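Local coordinates for protein 4-hydroxy-tetrahydrodipicolinate synthase (Aquifex aeolicus, PDB 2EHH) that probably catalyses the condensation of pyruvate with aspartate-beta-semialdehyde to 4-hydroxy-tetrahydrodipicolinate, a step of lysine biosynthesis, at residues G4-L9 against T35-V40; L39-T44 against K57-A62; I142-M147 against K175-S180. All coordinates share one frame; numbering follows the deposited sequence.

Three contacts follow one another along the chain round an eight-stranded parallel beta/alpha (TIM) barrel, and none nests inside another. Contact 1 comes first: by pairing 4-9 with 35-40 it joins the first two barrel strands and closes the loop that carries the small hairpin and helix 20-31. Contact 2 starts where contact 1 ends, sharing Leu39 and Val40, and closes a shorter loop by laying helix 52-66 against the end of strand 37-40. Contact 3 opens much later, its centre about 23 Å from that of contact 1 and 27 Å from that of contact 2; it ties helix 144-153 to helix 167-177 around strand 157-162.

Contact 1 of 3, residues G4-L9 against T35-V40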
ATOM      1  N   GLY A   4      29.828  11.550   0.184  1.00 22.41           N
ATOM      2  CA  GLY A   4      30.496  10.684   1.137  1.00 20.28           C
ATOM      3  C   GLY A   4      29.677  10.089   2.262  1.00 20.92           C
ATOM      4  O   GLY A   4      28.490   9.795   2.112  1.00 19.13           O
ATOM      5  N   SER A   5      30.341   9.914   3.401  1.00 20.16           N
ATOM      6  CA  SER A   5      29.730   9.340   4.589  1.00 19.33           C
ATOM      7  C   SER A   5      29.283  10.438   5.551  1.00 18.52           C
ATOM      8  O   SER A   5      30.112  11.099   6.180  1.00 18.11           O
ATOM      9  CB  SER A   5      30.736   8.412   5.274  1.00 19.25           C
ATOM     10  OG  SER A   5      30.171   7.800   6.418  1.00 21.33           O
ATOM     11  N   ILE A   6      27.969  10.623   5.648  1.00 17.10           N
ATOM     12  CA  ILE A   6      27.361  11.629   6.516  1.00 16.68           C
ATOM     13  C   ILE A   6      26.563  10.912   7.602  1.00 17.31           C
ATOM     14  O   ILE A   6      25.759  10.029   7.310  1.00 16.89           O
ATOM     15  CB  ILE A   6      26.406  12.542   5.716  1.00 15.85           C
ATOM     16  CG1 ILE A   6      27.171  13.210   4.573  1.00 15.76           C
ATOM     17  CG2 ILE A   6      25.775  13.591   6.633  1.00 14.24           C
ATOM     18  CD1 ILE A   6      26.304  14.079   3.675  1.00 16.13           C
ATOM     19  N   VAL A   7      26.780  11.287   8.856  1.00 15.76           N
ATOM     20  CA  VAL A   7      26.065  10.637   9.943  1.00 14.54           C
ATOM     21  C   VAL A   7      24.877  11.448  10.461  1.00 15.14           C
ATOM     22  O   VAL A   7      24.999  12.641  10.730  1.00 14.52           O
ATOM     23  CB  VAL A   7      27.019  10.335  11.134  1.00 15.04           C
ATOM     24  CG1 VAL A   7      27.613  11.634  11.673  1.00 14.34           C
ATOM     25  CG2 VAL A   7      26.266   9.601  12.239  1.00 13.27           C
ATOM     26  N   ALA A   8      23.720  10.799  10.562  1.00 14.64           N
ATOM     27  CA  ALA A   8      22.529  11.443  11.109  1.00 16.15           C
ATOM     28  C   ALA A   8      22.774  11.218  12.598  1.00 15.18           C
ATOM     29  O   ALA A   8      22.472  10.158  13.148  1.00 14.97           O
ATOM     30  CB  ALA A   8      21.260  10.717  10.640  1.00 16.10           C
ATOM     31  N   LEU A   9      23.369  12.214  13.239  1.00 16.83           N
ATOM     32  CA  LEU A   9      23.735  12.108  14.644  1.00 15.60           C
ATOM     33  C   LEU A   9      22.586  12.105  15.643  1.00 16.09           C
ATOM     34  O   LEU A   9      21.650  12.896  15.539  1.00 14.62           O
ATOM     35  CB  LEU A   9      24.701  13.240  14.994  1.00 17.03           C
ATOM     36  CG  LEU A   9      25.656  12.986  16.155  1.00 16.25           C
ATOM     37  CD1 LEU A   9      26.688  11.955  15.736  1.00 16.34           C
ATOM     38  CD2 LEU A   9      26.349  14.288  16.547  1.00 20.09           C
ATOM     39  N   THR A  35      34.413  10.300   9.128  1.00 22.96           N
ATOM     40  CA  THR A  35      33.108  10.773   8.677  1.00 21.21           C
ATOM     41  C   THR A  35      33.257  12.121   7.964  1.00 20.64           C
ATOM     42  O   THR A  35      33.974  13.005   8.429  1.00 19.71           O
ATOM     43  CB  THR A  35      32.131  10.889   9.864  1.00 19.97           C
ATOM     44  OG1 THR A  35      32.086   9.634  10.556  1.00 17.70           O
ATOM     45  CG2 THR A  35      30.726  11.227   9.377  1.00 19.28           C
ATOM     46  N   ASP A  36      32.584  12.270   6.826  1.00 19.95           N
ATOM     47  CA  ASP A  36      32.678  13.496   6.042  1.00 19.80           C
ATOM     48  C   ASP A  36      31.855  14.657   6.584  1.00 21.11           C
ATOM     49  O   ASP A  36      32.262  15.817   6.483  1.00 20.14           O
ATOM     50  CB  ASP A  36      32.280  13.213   4.593  1.00 20.94           C
ATOM     51  CG  ASP A  36      33.211  12.225   3.922  1.00 23.80           C
ATOM     52  OD1 ASP A  36      34.412  12.542   3.788  1.00 20.25           O
ATOM     53  OD2 ASP A  36      32.749  11.131   3.533  1.00 24.58           O
ATOM     54  N   ALA A  37      30.699  14.353   7.163  1.00 19.53           N
ATOM     55  CA  ALA A  37      29.850  15.404   7.697  1.00 17.89           C
ATOM     56  C   ALA A  37      28.903  14.884   8.759  1.00 18.23           C
ATOM     57  O   ALA A  37      28.593  13.693   8.809  1.00 17.31           O
ATOM     58  CB  ALA A  37      29.056  16.048   6.568  1.00 18.95           C
ATOM     59  N   ILE A  38      28.440  15.792   9.605  1.00 17.61           N
ATOM     60  CA  ILE A  38      27.514  15.432  10.659  1.00 17.96           C
ATOM     61  C   ILE A  38      26.223  16.207  10.474  1.00 16.88           C
ATOM     62  O   ILE A  38      26.237  17.415  10.233  1.00 17.23           O
ATOM     63  CB  ILE A  38      28.083  15.756  12.061  1.00 21.38           C
ATOM     64  CG1 ILE A  38      29.355  14.945  12.308  1.00 23.00           C
ATOM     65  CG2 ILE A  38      27.049  15.429  13.132  1.00 24.40           C
ATOM     66  CD1 ILE A  38      29.993  15.215  13.650  1.00 28.39           C
ATOM     67  N   LEU A  39      25.110  15.490  10.553  1.00 15.49           N
ATOM     68  CA  LEU A  39      23.793  16.095  10.449  1.00 15.62           C
ATOM     69  C   LEU A  39      23.259  16.124  11.869  1.00 15.94           C
ATOM     70  O   LEU A  39      23.086  15.073  12.489  1.00 13.73           O
ATOM     71  CB  LEU A  39      22.862  15.241   9.583  1.00 16.61           C
ATOM     72  CG  LEU A  39      21.362  15.488   9.783  1.00 18.20           C
ATOM     73  CD1 LEU A  39      21.001  16.887   9.319  1.00 17.83           C
ATOM     74  CD2 LEU A  39      20.560  14.443   9.017  1.00 20.15           C
ATOM     75  N   VAL A  40      23.019  17.320  12.394  1.00 15.77           N
ATOM     76  CA  VAL A  40      22.489  17.441  13.746  1.00 17.70           C
ATOM     77  C   VAL A  40      21.034  17.900  13.706  1.00 18.43           C
ATOM     78  O   VAL A  40      20.625  18.626  12.802  1.00 18.09           O
ATOM     79  CB  VAL A  40      23.317  18.438  14.591  1.00 16.77           C
ATOM     80  CG1 VAL A  40      24.723  17.901  14.787  1.00 18.57           C
ATOM     81  CG2 VAL A  40      23.364  19.795  13.904  1.00 15.32           C
TER
HETATM   82  O   HOH W   1      31.726   7.536   8.550  1.00 18.16           O
HETATM   83  O   HOH W   2      20.468  14.246  13.474  1.00 22.17           O
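Asp36 keeps its CG beside its own backbone N and anti to its carbonyl carbon (chi1 -63°), which brings the carboxylate up to the amide of Ser5 on the adjoining strand. There Asp36 OD2 accepts from Ser5 N at 2.7 Å through its anti lone pair, in a fairly straight bond (163° at the hydrogen). Asp36 N in turn donates to Ser5 O at 2.8 Å, so Ser5 is gripped through both its N-H and its carbonyl. Gly4 suits the spot beside these two bonds: its CA is 3.3 Å from Asp36 OD2, a side chain there would strike the carboxylate, and its phi is positive. With an alanine at Asp36, the amide of Ser5 would probably lose its acceptor, and Lys215, which makes a salt bridge to OD2, its counter-charge.

Beyond Ser5 the strands run in regular parallel pairing. Val7 reaches to both sides of Ile38: its N donates to Ala37 O at 3.0 Å and its O accepts from Leu39 N at 2.9 Å, after which Leu9 N bonds Leu39 O at 3.0 Å. One water bridges Ser5 OG and Thr35 OG1; Asn207 also bonds Ser5 OG. A second water donates to the carbonyls of Leu9 and Leu39.

Beta-branched residues fit the extended backbone. Val7 holds CG1 between its backbone N and carbonyl carbon (chi1 61°), alongside Ile38 CG1 at 3.8 Å, while Ile38 CG2 meets Leu9 CD2 at 3.7 Å. These three side chains reach outward to His30 of helix 20-31. Ile6, Ala8, Ala37 and Leu39 take the barrel's inner face, where Ile6 and Leu39 touch Ile73 of strand 71-75, and strand 201-204 bonds the other edge of strand 4-8, completing the closed barrel.

Contact 2 of 3, residues L39-T44 against K57-A62; sequences LVCGTT and KVIEFA
In the beta-alpha-beta unit made of strand 37-40, helix 52-66 and strand 71-75, a repeating element of the TIM barrel, Val40 and Cys41 pack against the helix. Val40 points outward from the barrel and spreads its branches over one face of the helix. Val40 CG1 meets Ala62 CB at 3.9 Å, Val40 CG2 lies 4.2 Å from Ile59 CG1, and the branch point Val40 CB is 4.1 Å from Val58 CG1. Val58 and Ala62 stand one helical turn apart, so the valine spans that turn, and the small methyl of Ala62 suits close approach of helix to strand.

Cys41 follows with a positive phi (67°), which breaks the alternation of a strand and lets this next residue face the helix as well. Cys41 SG stands anti to its carbonyl carbon (chi1 -62°), which sets it against the helix, 3.6 Å from Val58 CG1 and 4.2 Å from Ile59 CG1. Leu23 and Tyr20 of helix 20-31 also touch Val58, while Ile59 meets Ala74 of strand 71-75.

Past these residues the chain turns into the loop with Thr43 and Thr44, predicted to take part in the proton relay and in pyruvate binding; Thr43 bonds weakly to Tyr106 of a neighbouring subunit. No hydrogen bond or charge links the two segments: their hold is buried and apolar, the thiol serving as a compact apolar group, so attachment depends on shape and exclusion of water.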
ATOM      1  N   LEU A  39      25.110  15.490  10.553  1.00 15.49           N
ATOM      2  CA  LEU A  39      23.793  16.095  10.449  1.00 15.62           C
ATOM      3  C   LEU A  39      23.259  16.124  11.869  1.00 15.94           C
ATOM      4  O   LEU A  39      23.086  15.073  12.489  1.00 13.73           O
ATOM      5  CB  LEU A  39      22.862  15.241   9.583  1.00 16.61           C
ATOM      6  CG  LEU A  39      21.362  15.488   9.783  1.00 18.20           C
ATOM      7  CD1 LEU A  39      21.001  16.887   9.319  1.00 17.83           C
ATOM      8  CD2 LEU A  39      20.560  14.443   9.017  1.00 20.15           C
ATOM      9  N   VAL A  40      23.019  17.320  12.394  1.00 15.77           N
ATOM     10  CA  VAL A  40      22.489  17.441  13.746  1.00 17.70           C
ATOM     11  C   VAL A  40      21.034  17.900  13.706  1.00 18.43           C
ATOM     12  O   VAL A  40      20.625  18.626  12.802  1.00 18.09           O
ATOM     13  CB  VAL A  40      23.317  18.438  14.591  1.00 16.77           C
ATOM     14  CG1 VAL A  40      24.723  17.901  14.787  1.00 18.57           C
ATOM     15  CG2 VAL A  40      23.364  19.795  13.904  1.00 15.32           C
ATOM     16  N   CYS A  41      20.255  17.452  14.683  1.00 19.42           N
ATOM     17  CA  CYS A  41      18.847  17.812  14.776  1.00 21.40           C
ATOM     18  C   CYS A  41      17.993  17.241  13.662  1.00 21.33           C
ATOM     19  O   CYS A  41      17.049  17.884  13.207  1.00 23.06           O
ATOM     20  CB  CYS A  41      18.694  19.329  14.815  1.00 23.40           C
ATOM     21  SG  CYS A  41      19.500  20.034  16.238  1.00 26.26           S
ATOM     22  N   GLY A  42      18.334  16.035  13.223  1.00 20.73           N
ATOM     23  CA  GLY A  42      17.550  15.380  12.196  1.00 21.51           C
ATOM     24  C   GLY A  42      16.590  14.435  12.899  1.00 20.52           C
ATOM     25  O   GLY A  42      16.463  14.472  14.128  1.00 18.25           O
ATOM     26  N   THR A  43      15.919  13.581  12.135  1.00 19.05           N
ATOM     27  CA  THR A  43      14.979  12.625  12.714  1.00 18.23           C
ATOM     28  C   THR A  43      15.699  11.728  13.714  1.00 17.44           C
ATOM     29  O   THR A  43      15.187  11.438  14.799  1.00 15.48           O
ATOM     30  CB  THR A  43      14.361  11.733  11.625  1.00 19.39           C
ATOM     31  OG1 THR A  43      13.814  12.559  10.594  1.00 21.32           O
ATOM     32  CG2 THR A  43      13.261  10.860  12.209  1.00 18.32           C
ATOM     33  N   THR A  44      16.890  11.284  13.335  1.00 14.67           N
ATOM     34  CA  THR A  44      17.685  10.420  14.191  1.00 14.31           C
ATOM     35  C   THR A  44      18.133  11.181  15.433  1.00 14.74           C
ATOM     36  O   THR A  44      18.394  10.584  16.475  1.00 15.02           O
ATOM     37  CB  THR A  44      18.902   9.880  13.418  1.00 14.68           C
ATOM     38  OG1 THR A  44      18.436   9.213  12.237  1.00 14.07           O
ATOM     39  CG2 THR A  44      19.700   8.889  14.272  1.00 13.56           C
ATOM     40  N   LYS A  57      20.594  25.854  19.760  1.00 24.33           N
ATOM     41  CA  LYS A  57      21.748  25.683  20.640  1.00 24.30           C
ATOM     42  C   LYS A  57      22.626  24.516  20.172  1.00 23.31           C
ATOM     43  O   LYS A  57      23.857  24.603  20.186  1.00 20.71           O
ATOM     44  CB  LYS A  57      21.282  25.436  22.075  1.00 27.17           C
ATOM     45  CG  LYS A  57      22.395  25.428  23.120  1.00 33.05           C
ATOM     46  CD  LYS A  57      23.058  26.796  23.263  1.00 36.88           C
ATOM     47  CE  LYS A  57      24.006  26.839  24.459  1.00 37.48           C
ATOM     48  NZ  LYS A  57      25.014  25.737  24.446  1.00 38.91           N
ATOM     49  N   VAL A  58      21.993  23.422  19.761  1.00 19.47           N
ATOM     50  CA  VAL A  58      22.736  22.257  19.291  1.00 19.15           C
ATOM     51  C   VAL A  58      23.471  22.567  17.992  1.00 17.54           C
ATOM     52  O   VAL A  58      24.626  22.177  17.817  1.00 18.46           O
ATOM     53  CB  VAL A  58      21.799  21.044  19.079  1.00 19.09           C
ATOM     54  CG1 VAL A  58      22.497  19.970  18.251  1.00 18.96           C
ATOM     55  CG2 VAL A  58      21.399  20.471  20.434  1.00 20.48           C
ATOM     56  N   ILE A  59      22.802  23.267  17.081  1.00 16.95           N
ATOM     57  CA  ILE A  59      23.414  23.622  15.811  1.00 17.83           C
ATOM     58  C   ILE A  59      24.614  24.537  16.065  1.00 19.76           C
ATOM     59  O   ILE A  59      25.717  24.294  15.576  1.00 17.68           O
ATOM     60  CB  ILE A  59      22.403  24.340  14.891  1.00 18.62           C
ATOM     61  CG1 ILE A  59      21.264  23.379  14.525  1.00 18.46           C
ATOM     62  CG2 ILE A  59      23.099  24.831  13.623  1.00 18.43           C
ATOM     63  CD1 ILE A  59      20.087  24.053  13.819  1.00 17.43           C
ATOM     64  N   GLU A  60      24.392  25.586  16.846  1.00 21.51           N
ATOM     65  CA  GLU A  60      25.450  26.533  17.167  1.00 23.45           C
ATOM     66  C   GLU A  60      26.621  25.814  17.843  1.00 23.31           C
ATOM     67  O   GLU A  60      27.788  26.069  17.533  1.00 23.21           O
ATOM     68  CB  GLU A  60      24.883  27.628  18.067  1.00 26.64           C
ATOM     69  CG  GLU A  60      25.874  28.680  18.498  1.00 32.02           C
ATOM     70  CD  GLU A  60      25.196  29.841  19.197  1.00 35.84           C
ATOM     71  OE1 GLU A  60      24.408  29.592  20.135  1.00 39.05           O
ATOM     72  OE2 GLU A  60      25.455  31.000  18.808  1.00 37.81           O
ATOM     73  N   PHE A  61      26.301  24.899  18.751  1.00 22.50           N
ATOM     74  CA  PHE A  61      27.314  24.127  19.470  1.00 21.72           C
ATOM     75  C   PHE A  61      28.122  23.217  18.538  1.00 21.62           C
ATOM     76  O   PHE A  61      29.348  23.142  18.631  1.00 20.78           O
ATOM     77  CB  PHE A  61      26.646  23.266  20.546  1.00 22.12           C
ATOM     78  CG  PHE A  61      27.595  22.357  21.275  1.00 22.84           C
ATOM     79  CD1 PHE A  61      28.403  22.846  22.295  1.00 23.66           C
ATOM     80  CD2 PHE A  61      27.695  21.014  20.931  1.00 23.69           C
ATOM     81  CE1 PHE A  61      29.294  22.008  22.965  1.00 23.52           C
ATOM     82  CE2 PHE A  61      28.582  20.169  21.594  1.00 23.13           C
ATOM     83  CZ  PHE A  61      29.382  20.666  22.612  1.00 23.80           C
ATOM     84  N   ALA A  62      27.427  22.512  17.651  1.00 20.40           N
ATOM     85  CA  ALA A  62      28.086  21.600  16.721  1.00 19.44           C
ATOM     86  C   ALA A  62      29.045  22.344  15.801  1.00 19.63           C
ATOM     87  O   ALA A  62      30.150  21.875  15.543  1.00 18.75           O
ATOM     88  CB  ALA A  62      27.045  20.849  15.891  1.00 17.90           C
TER

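Contact 3 of 3, residues I142-M147 against K175-S180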
ATOM      1  N   ILE A 142       7.493  14.508  -2.435  1.00 13.16           N
ATOM      2  CA  ILE A 142       7.752  15.606  -3.349  1.00 12.11           C
ATOM      3  C   ILE A 142       8.077  14.954  -4.695  1.00 11.91           C
ATOM      4  O   ILE A 142       8.993  14.135  -4.796  1.00 12.59           O
ATOM      5  CB  ILE A 142       8.923  16.474  -2.842  1.00 12.89           C
ATOM      6  CG1 ILE A 142       9.095  17.699  -3.746  1.00 13.18           C
ATOM      7  CG2 ILE A 142      10.193  15.645  -2.749  1.00 12.59           C
ATOM      8  CD1 ILE A 142      10.027  18.767  -3.159  1.00 12.74           C
ATOM      9  N   SER A 143       7.305  15.294  -5.721  1.00 12.49           N
ATOM     10  CA  SER A 143       7.502  14.705  -7.046  1.00 14.36           C
ATOM     11  C   SER A 143       8.807  15.155  -7.683  1.00 13.87           C
ATOM     12  O   SER A 143       9.373  16.186  -7.314  1.00 14.03           O
ATOM     13  CB  SER A 143       6.353  15.083  -7.976  1.00 16.15           C
ATOM     14  OG  SER A 143       6.494  16.427  -8.402  1.00 17.19           O
ATOM     15  N   VAL A 144       9.283  14.385  -8.650  1.00 13.80           N
ATOM     16  CA  VAL A 144      10.515  14.751  -9.329  1.00 14.48           C
ATOM     17  C   VAL A 144      10.261  16.040 -10.119  1.00 14.78           C
ATOM     18  O   VAL A 144      11.152  16.882 -10.251  1.00 15.89           O
ATOM     19  CB  VAL A 144      10.992  13.612 -10.259  1.00 14.17           C
ATOM     20  CG1 VAL A 144      12.279  14.019 -10.972  1.00 13.80           C
ATOM     21  CG2 VAL A 144      11.235  12.346  -9.427  1.00 13.86           C
ATOM     22  N   ASP A 145       9.043  16.199 -10.630  1.00 15.52           N
ATOM     23  CA  ASP A 145       8.689  17.418 -11.360  1.00 16.38           C
ATOM     24  C   ASP A 145       8.937  18.621 -10.450  1.00 15.98           C
ATOM     25  O   ASP A 145       9.556  19.600 -10.854  1.00 17.87           O
ATOM     26  CB  ASP A 145       7.207  17.417 -11.763  1.00 19.31           C
ATOM     27  CG  ASP A 145       6.932  16.613 -13.025  1.00 22.53           C
ATOM     28  OD1 ASP A 145       7.893  16.191 -13.696  1.00 23.29           O
ATOM     29  OD2 ASP A 145       5.741  16.416 -13.352  1.00 24.05           O
ATOM     30  N   THR A 146       8.450  18.539  -9.215  1.00 16.08           N
ATOM     31  CA  THR A 146       8.612  19.629  -8.259  1.00 14.95           C
ATOM     32  C   THR A 146      10.088  19.842  -7.929  1.00 14.83           C
ATOM     33  O   THR A 146      10.559  20.978  -7.892  1.00 15.18           O
ATOM     34  CB  THR A 146       7.823  19.351  -6.961  1.00 13.99           C
ATOM     35  OG1 THR A 146       6.431  19.248  -7.272  1.00 14.28           O
ATOM     36  CG2 THR A 146       8.025  20.478  -5.946  1.00 15.67           C
ATOM     37  N   MET A 147      10.815  18.751  -7.698  1.00 15.20           N
ATOM     38  CA  MET A 147      12.238  18.846  -7.390  1.00 15.06           C
ATOM     39  C   MET A 147      12.973  19.511  -8.547  1.00 14.99           C
ATOM     40  O   MET A 147      13.849  20.346  -8.341  1.00 15.10           O
ATOM     41  CB  MET A 147      12.831  17.457  -7.150  1.00 16.63           C
ATOM     42  CG  MET A 147      12.301  16.760  -5.906  1.00 17.74           C
ATOM     43  SD  MET A 147      12.931  15.082  -5.739  1.00 21.46           S
ATOM     44  CE  MET A 147      14.626  15.405  -5.292  1.00 17.00           C
ATOM     45  N   LYS A 175      18.757  11.352 -13.675  1.00 19.61           N
ATOM     46  CA  LYS A 175      18.609  11.666 -15.089  1.00 20.79           C
ATOM     47  C   LYS A 175      18.071  13.064 -15.368  1.00 20.49           C
ATOM     48  O   LYS A 175      18.616  13.789 -16.197  1.00 20.56           O
ATOM     49  CB  LYS A 175      17.703  10.630 -15.765  1.00 21.27           C
ATOM     50  CG  LYS A 175      17.488  10.877 -17.256  1.00 24.92           C
ATOM     51  CD  LYS A 175      16.621   9.797 -17.879  1.00 27.19           C
ATOM     52  CE  LYS A 175      16.389  10.062 -19.357  1.00 28.67           C
ATOM     53  NZ  LYS A 175      17.665  10.117 -20.117  1.00 29.91           N
ATOM     54  N   ARG A 176      17.008  13.448 -14.673  1.00 19.13           N
ATOM     55  CA  ARG A 176      16.401  14.754 -14.899  1.00 18.81           C
ATOM     56  C   ARG A 176      17.074  15.971 -14.269  1.00 19.10           C
ATOM     57  O   ARG A 176      17.187  17.005 -14.924  1.00 16.39           O
ATOM     58  CB  ARG A 176      14.929  14.724 -14.478  1.00 18.59           C
ATOM     59  CG  ARG A 176      14.076  13.764 -15.285  1.00 20.74           C
ATOM     60  CD  ARG A 176      12.633  13.845 -14.844  1.00 21.26           C
ATOM     61  NE  ARG A 176      12.096  15.184 -15.064  1.00 20.45           N
ATOM     62  CZ  ARG A 176      10.909  15.590 -14.630  1.00 22.30           C
ATOM     63  NH1 ARG A 176      10.504  16.829 -14.878  1.00 21.01           N
ATOM     64  NH2 ARG A 176      10.130  14.755 -13.945  1.00 18.51           N
ATOM     65  N   LEU A 177      17.517  15.872 -13.018  1.00 19.60           N
ATOM     66  CA  LEU A 177      18.134  17.032 -12.364  1.00 20.55           C
ATOM     67  C   LEU A 177      19.575  17.291 -12.770  1.00 22.78           C
ATOM     68  O   LEU A 177      20.109  18.374 -12.543  1.00 20.86           O
ATOM     69  CB  LEU A 177      18.030  16.931 -10.837  1.00 19.10           C
ATOM     70  CG  LEU A 177      16.696  17.460 -10.289  1.00 19.80           C
ATOM     71  CD1 LEU A 177      15.548  16.618 -10.845  1.00 16.47           C
ATOM     72  CD2 LEU A 177      16.700  17.436  -8.764  1.00 19.67           C
ATOM     73  N   GLY A 178      20.213  16.301 -13.369  1.00 24.24           N
ATOM     74  CA  GLY A 178      21.574  16.513 -13.810  1.00 28.35           C
ATOM     75  C   GLY A 178      22.682  16.519 -12.779  1.00 29.84           C
ATOM     76  O   GLY A 178      22.458  16.542 -11.570  1.00 30.82           O
ATOM     77  N   GLU A 179      23.903  16.540 -13.304  1.00 30.82           N
ATOM     78  CA  GLU A 179      25.147  16.493 -12.532  1.00 31.79           C
ATOM     79  C   GLU A 179      25.421  17.503 -11.421  1.00 30.52           C
ATOM     80  O   GLU A 179      26.175  17.189 -10.501  1.00 32.03           O
ATOM     81  CB  GLU A 179      26.321  16.496 -13.510  1.00 34.59           C
ATOM     82  CG  GLU A 179      26.165  15.392 -14.563  1.00 38.37           C
ATOM     83  CD  GLU A 179      27.233  15.409 -15.650  1.00 41.54           C
ATOM     84  OE1 GLU A 179      27.921  16.441 -15.810  1.00 43.25           O
ATOM     85  OE2 GLU A 179      27.373  14.390 -16.363  1.00 42.81           O
ATOM     86  N   SER A 180      24.841  18.698 -11.478  1.00 29.41           N
ATOM     87  CA  SER A 180      25.110  19.670 -10.422  1.00 29.23           C
ATOM     88  C   SER A 180      24.302  19.342  -9.167  1.00 27.88           C
ATOM     89  O   SER A 180      24.530  19.924  -8.107  1.00 28.97           O
ATOM     90  CB  SER A 180      24.784  21.086 -10.901  1.00 30.27           C
ATOM     91  OG  SER A 180      23.414  21.223 -11.246  1.00 32.16           O
TER
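Asp145 and Arg176 join two outer helices of the TIM barrel, 144-153 near its start and 167-177 near its end, by a surface salt bridge. The arginine chain is bent at chi3 (62°), which turns its guanidinium toward Asp145, and both terminal nitrogens grip a single oxygen: Arg176 NH2 donates to Asp145 OD1 at 2.7 Å, nearly along the C-O axis, and Arg176 NH1 to the same OD1 at 2.9 Å. They come from opposite faces of the carboxylate, which stands 79° from the guanidinium plane in which OD1 nearly lies. An aspartate suits the first turn of a helix, where its charge is likely to be favoured by the helix dipole.

Polar groups around that turn are paired: Ser143, the N-cap, accepts through OG from Thr146 N at 3.0 Å and through O from Met147 N. Gln111 OE1 accepts from Ser143 N and is hydrogen-bonded to Thr146 OG1, and Arg169 NH2 donates to Ile142 O.

Val144 CG1 lies obliquely to the arginine, 3.7 Å from Arg176 NH2 and 3.9 Å from Arg176 CD. From the end of helix 167-177, Leu177 CD1 reaches within 4.2 Å of Val144 CG1, and Leu177 CD2 within 4.2 Å of Met147 CB.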